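Side-chain contact in TRAP dicarboxylate transporter-DctP subunit (Rhodobacter sphaeroides, PDB 4PE3), which probably binds a small solute in the periplasm and delivers it to a TRAP-type membrane transporter: residues L195-V200 with A212-F217. Numbering follows the deposited sequence.
With ZN (zinc ion), chain F; IMD (imidazole), chain B.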
ATOM      1  N   LEU A 195       4.649 -19.075   2.950  1.00 12.12           N
ATOM      2  CA  LEU A 195       3.839 -19.839   1.994  1.00 11.50           C
ATOM      3  C   LEU A 195       3.385 -18.999   0.808  1.00 13.12           C
ATOM      4  O   LEU A 195       3.024 -17.844   0.981  1.00 14.13           O
ATOM      5  CB  LEU A 195       2.538 -20.295   2.660  1.00 17.11           C
ATOM      6  CG  LEU A 195       2.576 -21.392   3.704  1.00 20.68           C
ATOM      7  CD1 LEU A 195       1.317 -21.343   4.575  1.00 20.88           C
ATOM      8  CD2 LEU A 195       2.679 -22.727   3.013  1.00 19.82           C
ATOM      9  N   PRO A 196       3.346 -19.578  -0.397  1.00 12.20           N
ATOM     10  CA  PRO A 196       2.727 -18.919  -1.549  1.00 17.16           C
ATOM     11  C   PRO A 196       1.234 -18.725  -1.359  1.00 17.26           C
ATOM     12  O   PRO A 196       0.569 -19.497  -0.653  1.00 14.92           O
ATOM     13  CB  PRO A 196       2.984 -19.899  -2.692  1.00 18.59           C
ATOM     14  CG  PRO A 196       4.181 -20.677  -2.248  1.00 17.15           C
ATOM     15  CD  PRO A 196       3.962 -20.856  -0.780  1.00 14.62           C
ATOM     16  N   SER A 197       0.709 -17.701  -2.015  1.00 16.59           N
ATOM     17  CA  SER A 197      -0.677 -17.306  -1.854  1.00 17.47           C
ATOM     18  C   SER A 197      -1.613 -18.469  -2.135  1.00 16.59           C
ATOM     19  O   SER A 197      -2.624 -18.653  -1.442  1.00 14.37           O
ATOM     20  CB  SER A 197      -0.968 -16.147  -2.799  1.00 22.37           C
ATOM     21  OG  SER A 197      -0.165 -15.049  -2.408  1.00 26.86           O
ATOM     22  N   SER A 198      -1.268 -19.267  -3.132  1.00 15.98           N
ATOM     23  CA  SER A 198      -2.139 -20.318  -3.599  1.00 14.33           C
ATOM     24  C   SER A 198      -2.224 -21.471  -2.615  1.00 14.65           C
ATOM     25  O   SER A 198      -3.019 -22.372  -2.817  1.00 16.82           O
ATOM     26  CB  SER A 198      -1.639 -20.858  -4.947  1.00 19.25           C
ATOM     27  OG  SER A 198      -0.349 -21.439  -4.825  1.00 21.35           O
ATOM     28  N   GLU A 199      -1.416 -21.436  -1.551  1.00 13.29           N
ATOM     29  CA  GLU A 199      -1.401 -22.504  -0.556  1.00 14.98           C
ATOM     30  C   GLU A 199      -1.975 -22.056   0.784  1.00 12.71           C
ATOM     31  O   GLU A 199      -2.052 -22.830   1.735  1.00 12.80           O
ATOM     32  CB  GLU A 199       0.022 -23.043  -0.382  1.00 13.07           C
ATOM     33  CG  GLU A 199       0.590 -23.647  -1.666  1.00 13.42           C
ATOM     34  CD  GLU A 199       1.992 -24.196  -1.525  1.00 17.03           C
ATOM     35  OE1 GLU A 199       2.255 -24.813  -0.488  1.00 18.23           O
ATOM     36  OE2 GLU A 199       2.808 -23.993  -2.451  1.00 19.64           O
ATOM     37  N   VAL A 200      -2.423 -20.817   0.870  1.00 10.41           N
ATOM     38  CA  VAL A 200      -2.914 -20.311   2.145  1.00 10.63           C
ATOM     39  C   VAL A 200      -4.191 -21.020   2.599  1.00 10.25           C
ATOM     40  O   VAL A 200      -4.301 -21.429   3.749  1.00 10.59           O
ATOM     41  CB  VAL A 200      -3.141 -18.800   2.079  1.00 10.79           C
ATOM     42  CG1 VAL A 200      -3.869 -18.288   3.308  1.00 11.82           C
ATOM     43  CG2 VAL A 200      -1.781 -18.101   1.925  1.00 16.82           C
ATOM     44  N   ALA A 212      -3.401 -15.478   8.582  1.00  8.52           N
ATOM     45  CA  ALA A 212      -2.647 -15.117   7.400  1.00  9.44           C
ATOM     46  C   ALA A 212      -2.784 -13.684   6.996  1.00  7.76           C
ATOM     47  O   ALA A 212      -3.860 -13.103   7.055  1.00  8.49           O
ATOM     48  CB  ALA A 212      -3.079 -15.993   6.215  1.00  8.94           C
ATOM     49  N   ASP A 213      -1.658 -13.140   6.540  1.00  8.38           N
ATOM     50  CA  ASP A 213      -1.664 -12.078   5.553  1.00  9.12           C
ATOM     51  C   ASP A 213      -2.178 -12.658   4.250  1.00 11.23           C
ATOM     52  O   ASP A 213      -1.658 -13.663   3.793  1.00 10.83           O
ATOM     53  CB  ASP A 213      -0.218 -11.572   5.387  1.00 10.51           C
ATOM     54  CG  ASP A 213      -0.076 -10.514   4.320  1.00 14.21           C
ATOM     55  OD1 ASP A 213      -0.590 -10.709   3.199  1.00 12.10           O
ATOM     56  OD2 ASP A 213       0.590  -9.486   4.589  1.00 13.61           O
ATOM     57  N   TYR A 214      -3.196 -12.048   3.661  1.00  9.69           N
ATOM     58  CA  TYR A 214      -3.604 -12.410   2.321  1.00 11.49           C
ATOM     59  C   TYR A 214      -3.811 -11.092   1.575  1.00 13.01           C
ATOM     60  O   TYR A 214      -2.791 -10.433   1.185  1.00 19.08           O
ATOM     61  CB  TYR A 214      -4.808 -13.372   2.326  1.00 10.15           C
ATOM     62  CG  TYR A 214      -4.991 -14.093   1.005  1.00 10.67           C
ATOM     63  CD1 TYR A 214      -4.077 -15.049   0.582  1.00 12.09           C
ATOM     64  CD2 TYR A 214      -6.053 -13.790   0.172  1.00 11.44           C
ATOM     65  CE1 TYR A 214      -4.215 -15.682  -0.636  1.00 13.91           C
ATOM     66  CE2 TYR A 214      -6.207 -14.429  -1.052  1.00 13.68           C
ATOM     67  CZ  TYR A 214      -5.291 -15.371  -1.431  1.00 14.50           C
ATOM     68  OH  TYR A 214      -5.462 -16.008  -2.634  1.00 19.65           O
ATOM     69  N   SER A 215      -5.046 -10.614   1.494  1.00  7.40           N
ATOM     70  CA  SER A 215      -5.390  -9.458   0.681  1.00  7.40           C
ATOM     71  C   SER A 215      -6.421  -8.545   1.364  1.00  7.01           C
ATOM     72  O   SER A 215      -6.579  -8.598   2.598  1.00  7.23           O
ATOM     73  CB  SER A 215      -5.897  -9.947  -0.681  1.00  9.90           C
ATOM     74  OG  SER A 215      -6.122  -8.902  -1.617  1.00 11.37           O
ATOM     75  N   VAL A 216      -7.103  -7.704   0.593  1.00  7.53           N
ATOM     76  CA  VAL A 216      -8.169  -6.878   1.088  1.00  7.01           C
ATOM     77  C   VAL A 216      -9.362  -7.762   1.443  1.00  6.84           C
ATOM     78  O   VAL A 216      -9.475  -8.893   0.950  1.00  6.94           O
ATOM     79  CB  VAL A 216      -8.546  -5.792   0.071  1.00  7.27           C
ATOM     80  CG1 VAL A 216      -7.318  -4.930  -0.210  1.00  8.02           C
ATOM     81  CG2 VAL A 216      -9.090  -6.384  -1.230  1.00  8.61           C
ATOM     82  N   PHE A 217     -10.239  -7.253   2.292  1.00  6.82           N
ATOM     83  CA  PHE A 217     -11.364  -8.058   2.777  1.00  6.88           C
ATOM     84  C   PHE A 217     -12.192  -8.675   1.654  1.00  7.39           C
ATOM     85  O   PHE A 217     -12.608  -9.842   1.739  1.00  7.83           O
ATOM     86  CB  PHE A 217     -12.270  -7.269   3.725  1.00  7.08           C
ATOM     87  CG  PHE A 217     -13.198  -8.145   4.544  1.00  7.05           C
ATOM     88  CD1 PHE A 217     -14.407  -8.594   4.009  1.00  9.37           C
ATOM     89  CD2 PHE A 217     -12.849  -8.556   5.807  1.00  9.71           C
ATOM     90  CE1 PHE A 217     -15.253  -9.404   4.761  1.00  8.74           C
ATOM     91  CE2 PHE A 217     -13.691  -9.368   6.566  1.00 10.30           C
ATOM     92  CZ  PHE A 217     -14.888  -9.791   6.042  1.00 10.10           C
TER
HETATM   93 ZN    ZN F 405      -0.861  -9.237   1.897  0.86 15.23          ZN
HETATM   94  N1  IMD B 401       5.476 -24.061  -0.185  1.00 15.62           N
HETATM   95  C2  IMD B 401       6.084 -23.451  -1.214  1.00 18.88           C
HETATM   96  N3  IMD B 401       6.844 -22.448  -0.719  1.00 22.18           N
HETATM   97  C4  IMD B 401       6.728 -22.437   0.633  1.00 20.59           C
HETATM   98  C5  IMD B 401       5.856 -23.465   0.967  1.00 17.85           C
HETATM   99  O   HOH W   1      -4.920 -18.384  -3.750  1.00 36.33           O
HETATM  100  O   HOH W   2       0.630  -7.885   2.489  1.00 26.91           O
HETATM  101  O   HOH W   3      -0.148  -9.958   0.177  1.00 15.40           O
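Ser197, in the loop that follows strand 191-193, faces Tyr214 with their CA atoms 7.1 Å apart, and Val200, opening helix 200-206, faces Ala212 on strand 211-213. Both strands belong to a four-stranded mixed sheet, so the contact joins the start of the helix after one to the end of the other. Tyr214 and Val200 carry most of it. With CG anti to the backbone N (chi1 -162°), the Tyr214 ring leans across to the loop, and CE1 comes 3.5 Å from Ser197 O, which lies at the ring edge, near its plane. One water joins that carbonyl to the tyrosine hydroxyl, 2.7 Å from Tyr214 OH and a long 3.3 Å from Ser197 O. Val200 splits its branches: CG1 packs on Ala212 CB at 3.8 Å, while CG2 meets Tyr214 CD1 obliquely. Ser197 OG is hydrogen-bonded to Arg175, whose guanidinium also hydrogen-bonds to the backbone carbonyls of Leu195 and Asp213, tying the loop to the strand. Beside this packing, Tyr214 O binds a zinc ion at 2.4 Å, as does Asp213 OD1 at 2.0 Å, with Glu155 and two waters among the other ligands. Cutting Tyr214 back to an alanine would probably leave Val200 CG2 without its aromatic neighbour and remove the water bridge to Ser197 O. That carbonyl accepts from Val200 N and the water, so the segments meet through apolar carbons and one bridging water, without a direct hydrogen bond.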